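Local coordinates for divalent-cation tolerance protein CutA (Thermotoga maritima, PDB 1VHF) that is thought to take part in resistance toward heavy metals, is associated with copper ion binding, and forms a homotrimer, at residues T92-M95 with N96-R99; I19-K22 with L23-R27. One frame throughout, in Å; residues are numbered along the deposited sequence.

Contact 1 (T92-M95 with N96-R99); sequences TEYM and NWLR
Y94 (chi1 -175°) and W97 (chi1 172°) both hold CG anti to the backbone N. The two rings therefore leave the helix the same way and lie side by side. Their planes are 26° apart but slid past each other, and the six-membered ring of W97 barely overlaps the Y94 ring. Y94 CE1 meets W97 CE3 at 3.7 Å. L98 comes over a face of the Y94 ring. Its CG sits 4.1 Å from the centroid of that ring, a CH-pi contact, and its CD1 reaches Y94 CE2 at 3.5 Å. M95, a selenomethionine in this crystal, bends at its second and third torsions. Its methyl carbon CE lies 4.0 Å from L98 CB. R99 is bent at its third torsion and crosses M95 at about a right angle, with NH2 3.3 Å from M95 CG. The backbone is regular helix. L98 N gives its hydrogen to Y94 O at 2.9 Å, and R99 N does so to M95 O at 3.0 Å. Outside the turn, Y94 and W97 both touch C31, while M95 and L98 rest on L3. The tyrosine hydroxyl also makes a weak hydrogen bond to K58. This face of the C-terminal helix thus meets the sheet mainly through aromatic and aliphatic groups, and the i to i+4 backbone bonds pair the main-chain N-H and C=O groups across the turn.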
loop_
_atom_site.group_PDB
_atom_site.type_symbol
_atom_site.label_atom_id
_atom_site.label_comp_id
_atom_site.label_asym_id
_atom_site.label_seq_id
_atom_site.Cartn_x
_atom_site.Cartn_y
_atom_site.Cartn_z
ATOM N N THR A 92 10.296 -3.064 19.458
ATOM C CA THR A 92 11.571 -2.420 19.151
ATOM C C THR A 92 12.390 -3.126 18.097
ATOM O O THR A 92 12.831 -2.441 17.149
ATOM C CB THR A 92 12.420 -2.289 20.441
ATOM O OG1 THR A 92 11.668 -1.430 21.323
ATOM C CG2 THR A 92 13.758 -1.630 20.151
ATOM N N GLU A 93 12.583 -4.420 18.219
ATOM C CA GLU A 93 13.420 -5.170 17.270
ATOM C C GLU A 93 12.845 -5.113 15.865
ATOM O O GLU A 93 13.557 -5.078 14.851
ATOM C CB GLU A 93 13.572 -6.615 17.728
ATOM C CG GLU A 93 14.408 -6.790 18.999
ATOM C CD GLU A 93 13.542 -6.897 20.232
ATOM O OE1 GLU A 93 12.551 -6.145 20.388
ATOM O OE2 GLU A 93 13.848 -7.746 21.111
ATOM N N TYR A 94 11.508 -5.091 15.762
ATOM C CA TYR A 94 10.900 -5.015 14.430
ATOM C C TYR A 94 11.062 -3.616 13.865
ATOM O O TYR A 94 11.291 -3.462 12.661
ATOM C CB TYR A 94 9.402 -5.403 14.550
ATOM C CG TYR A 94 8.709 -5.478 13.194
ATOM C CD1 TYR A 94 9.040 -6.523 12.343
ATOM C CD2 TYR A 94 7.734 -4.591 12.807
ATOM C CE1 TYR A 94 8.465 -6.649 11.092
ATOM C CE2 TYR A 94 7.149 -4.697 11.543
ATOM C CZ TYR A 94 7.513 -5.725 10.720
ATOM O OH TYR A 94 6.924 -5.884 9.468
HETATM N N MSE A 95 10.943 -2.596 14.712
HETATM C CA MSE A 95 11.103 -1.220 14.264
HETATM C C MSE A 95 12.554 -1.044 13.749
HETATM O O MSE A 95 12.721 -0.352 12.760
HETATM C CB MSE A 95 10.880 -0.204 15.363
HETATM C CG MSE A 95 10.940 1.255 14.920
HETATM SE SE MSE A 95 9.441 1.771 13.824
HETATM C CE MSE A 95 10.358 2.114 12.183
ATOM N N ASN A 96 13.497 -1.700 14.431
ATOM C CA ASN A 96 14.893 -1.547 13.935
ATOM C C ASN A 96 15.061 -2.216 12.584
ATOM O O ASN A 96 15.737 -1.702 11.686
ATOM C CB ASN A 96 15.850 -2.202 14.925
ATOM C CG ASN A 96 15.939 -1.501 16.265
ATOM O OD1 ASN A 96 15.689 -0.303 16.376
ATOM N ND2 ASN A 96 16.322 -2.251 17.288
ATOM N N TRP A 97 14.451 -3.386 12.397
ATOM C CA TRP A 97 14.531 -4.088 11.120
ATOM C C TRP A 97 13.872 -3.228 10.026
ATOM O O TRP A 97 14.411 -3.087 8.926
ATOM C CB TRP A 97 13.835 -5.440 11.231
ATOM C CG TRP A 97 13.707 -6.140 9.907
ATOM C CD1 TRP A 97 14.687 -6.829 9.251
ATOM C CD2 TRP A 97 12.591 -6.088 9.011
ATOM N NE1 TRP A 97 14.229 -7.283 8.032
ATOM C CE2 TRP A 97 12.930 -6.849 7.879
ATOM C CE3 TRP A 97 11.313 -5.511 9.091
ATOM C CZ2 TRP A 97 12.091 -7.053 6.781
ATOM C CZ3 TRP A 97 10.443 -5.778 8.033
ATOM C CH2 TRP A 97 10.852 -6.466 6.887
ATOM N N LEU A 98 12.730 -2.627 10.341
ATOM C CA LEU A 98 12.030 -1.787 9.363
ATOM C C LEU A 98 12.887 -0.602 8.926
ATOM O O LEU A 98 13.042 -0.301 7.740
ATOM C CB LEU A 98 10.742 -1.236 10.009
ATOM C CG LEU A 98 9.547 -2.165 10.180
ATOM C CD1 LEU A 98 8.457 -1.463 11.010
ATOM C CD2 LEU A 98 8.947 -2.630 8.870
ATOM N N ARG A 99 13.426 0.099 9.918
ATOM C CA ARG A 99 14.265 1.275 9.679
ATOM C C ARG A 99 15.505 0.899 8.887
ATOM O O ARG A 99 15.866 1.622 7.949
ATOM C CB ARG A 99 14.621 1.887 11.024
ATOM C CG ARG A 99 15.502 3.121 11.013
ATOM C CD ARG A 99 15.830 3.478 12.474
ATOM N NE ARG A 99 14.607 3.860 13.177
ATOM C CZ ARG A 99 14.218 3.370 14.348
ATOM N NH1 ARG A 99 14.945 2.454 14.968
ATOM N NH2 ARG A 99 13.085 3.820 14.886
#

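Contact 2 (I19-K22 with L23-R27)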
loop_
_atom_site.group_PDB
_atom_site.type_symbol
_atom_site.label_atom_id
_atom_site.label_comp_id
_atom_site.label_asym_id
_atom_site.label_seq_id
_atom_site.Cartn_x
_atom_site.Cartn_y
_atom_site.Cartn_z
ATOM N N ILE A 19 3.381 -4.464 -7.899
ATOM C CA ILE A 19 3.682 -3.123 -7.354
ATOM C C ILE A 19 4.420 -3.262 -6.043
ATOM O O ILE A 19 5.396 -2.547 -5.775
ATOM C CB ILE A 19 2.373 -2.322 -7.286
ATOM C CG1 ILE A 19 2.005 -1.960 -8.744
ATOM C CG2 ILE A 19 2.551 -1.085 -6.434
ATOM C CD1 ILE A 19 0.629 -1.329 -8.851
ATOM N N GLY A 20 3.994 -4.209 -5.200
ATOM C CA GLY A 20 4.762 -4.392 -3.937
ATOM C C GLY A 20 6.199 -4.767 -4.260
ATOM O O GLY A 20 7.091 -4.275 -3.577
ATOM N N ARG A 21 6.416 -5.706 -5.197
ATOM C CA ARG A 21 7.818 -6.041 -5.536
ATOM C C ARG A 21 8.557 -4.827 -6.045
ATOM O O ARG A 21 9.729 -4.636 -5.638
ATOM C CB ARG A 21 7.776 -7.147 -6.611
ATOM C CG ARG A 21 9.194 -7.517 -7.064
ATOM C CD ARG A 21 9.164 -8.505 -8.216
ATOM N NE ARG A 21 10.337 -9.342 -8.267
ATOM C CZ ARG A 21 10.799 -10.200 -7.370
ATOM N NH1 ARG A 21 10.192 -10.412 -6.219
ATOM N NH2 ARG A 21 11.911 -10.865 -7.652
ATOM N N LYS A 22 7.977 -3.972 -6.893
ATOM C CA LYS A 22 8.668 -2.792 -7.398
ATOM C C LYS A 22 9.023 -1.835 -6.278
ATOM O O LYS A 22 10.107 -1.225 -6.275
ATOM C CB LYS A 22 7.821 -2.073 -8.466
ATOM C CG LYS A 22 7.940 -2.816 -9.810
ATOM C CD LYS A 22 7.141 -2.143 -10.896
ATOM C CE LYS A 22 7.089 -3.029 -12.160
ATOM N NZ LYS A 22 8.465 -3.271 -12.675
ATOM N N LEU A 23 8.117 -1.659 -5.316
ATOM C CA LEU A 23 8.390 -0.776 -4.189
ATOM C C LEU A 23 9.506 -1.342 -3.326
ATOM O O LEU A 23 10.319 -0.557 -2.816
ATOM C CB LEU A 23 7.110 -0.531 -3.373
ATOM C CG LEU A 23 6.003 0.175 -4.143
ATOM C CD1 LEU A 23 4.700 0.168 -3.355
ATOM C CD2 LEU A 23 6.429 1.590 -4.538
ATOM N N LEU A 24 9.566 -2.679 -3.181
ATOM C CA LEU A 24 10.699 -3.271 -2.450
ATOM C C LEU A 24 12.006 -3.114 -3.241
ATOM O O LEU A 24 13.036 -2.818 -2.620
ATOM C CB LEU A 24 10.413 -4.766 -2.242
ATOM C CG LEU A 24 9.387 -5.107 -1.142
ATOM C CD1 LEU A 24 8.925 -6.541 -1.309
ATOM C CD2 LEU A 24 10.024 -4.864 0.228
ATOM N N GLU A 25 11.951 -3.215 -4.562
ATOM C CA GLU A 25 13.174 -3.081 -5.396
ATOM C C GLU A 25 13.748 -1.684 -5.206
ATOM O O GLU A 25 14.983 -1.467 -5.170
ATOM C CB GLU A 25 12.767 -3.284 -6.859
ATOM C CG GLU A 25 12.594 -4.741 -7.267
ATOM C CD GLU A 25 11.908 -4.920 -8.604
ATOM O OE1 GLU A 25 11.734 -3.941 -9.356
ATOM O OE2 GLU A 25 11.519 -6.073 -8.945
ATOM N N LYS A 26 12.883 -0.691 -5.079
ATOM C CA LYS A 26 13.266 0.696 -4.903
ATOM C C LYS A 26 13.591 1.045 -3.476
ATOM O O LYS A 26 14.013 2.151 -3.152
ATOM C CB LYS A 26 12.181 1.630 -5.463
ATOM C CG LYS A 26 11.978 1.468 -6.975
ATOM C CD LYS A 26 10.693 2.155 -7.421
ATOM C CE LYS A 26 10.391 1.975 -8.897
ATOM N NZ LYS A 26 11.142 2.979 -9.716
ATOM N N ARG A 27 13.419 0.102 -2.538
ATOM C CA ARG A 27 13.686 0.241 -1.118
ATOM C C ARG A 27 12.863 1.362 -0.524
ATOM O O ARG A 27 13.239 2.021 0.460
ATOM C CB ARG A 27 15.194 0.353 -0.836
ATOM C CG ARG A 27 15.960 -0.876 -1.361
ATOM C CD ARG A 27 17.356 -0.937 -0.723
ATOM N NE ARG A 27 18.174 -1.969 -1.380
ATOM C CZ ARG A 27 18.102 -3.272 -1.177
ATOM N NH1 ARG A 27 17.260 -3.800 -0.317
ATOM N NH2 ARG A 27 18.908 -4.090 -1.869
#
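R21 and E25 form an i to i+4 salt bridge on the last turns of helix 13-25, which ends in a Schellman motif. R21 NE and E25 OE2 are 3.5 Å apart. The oxygen lies well out of the guanidinium plane, and the two flat groups are turned 80° apart. No N-H points at this oxygen, so any attraction between the groups is probably one of charge alone. OE2 also runs close to the aliphatic part of the arginine, 3.3 Å from R21 CG. R21 is extended from CG to NE, and the two side chains cross obliquely. The second carboxylate oxygen, OE1, lies 4.0 Å from K22 CG. K22 NZ is 4.7 Å from that same OE1, a separation at which opposite charges may still attract. On the buried side I19 and L23 lie side by side, with I19 CG2 4.0 Å from L23 CD1. Backbone bonds set this spacing: E25 N to R21 O is 2.8 Å and L23 N to I19 O is 2.9 Å. Further out, I19 packs on L71 and L74 of helix 64-74, and L23 on L67 and E70. These are the two helices that pair in the ferredoxin-like fold of CutA. K26 has a long, weak ion pair with E70. Beyond the helix, R27 is the first residue to leave helical phi/psi (phi +59°), and R27 N bonds back to L24 O at 2.9 Å.

From the N terminus, strand 3-10 leads into helix 13-25, where contact 2 lies in the last turns. The chain then passes L28, I29 and A30 to strand 31-43. The hairpin with strand 46-60, helix 64-74 and strand 82-86 follow before contact 1 on helix 92-101. Both contacts are local turns of helix and close no long loop. They stand in series, neither nesting nor crossing. The centres of contacts 1 and 2 are about 19 Å apart. The nearest atoms of contacts 1 and 2 are about 7 Å apart. Contact 2 faces helix 64-74. Contact 1 faces strands 3-10 and 31-43. The linker connects their surroundings: L23 and L24 touch I29, while W97 and L98 touch A30.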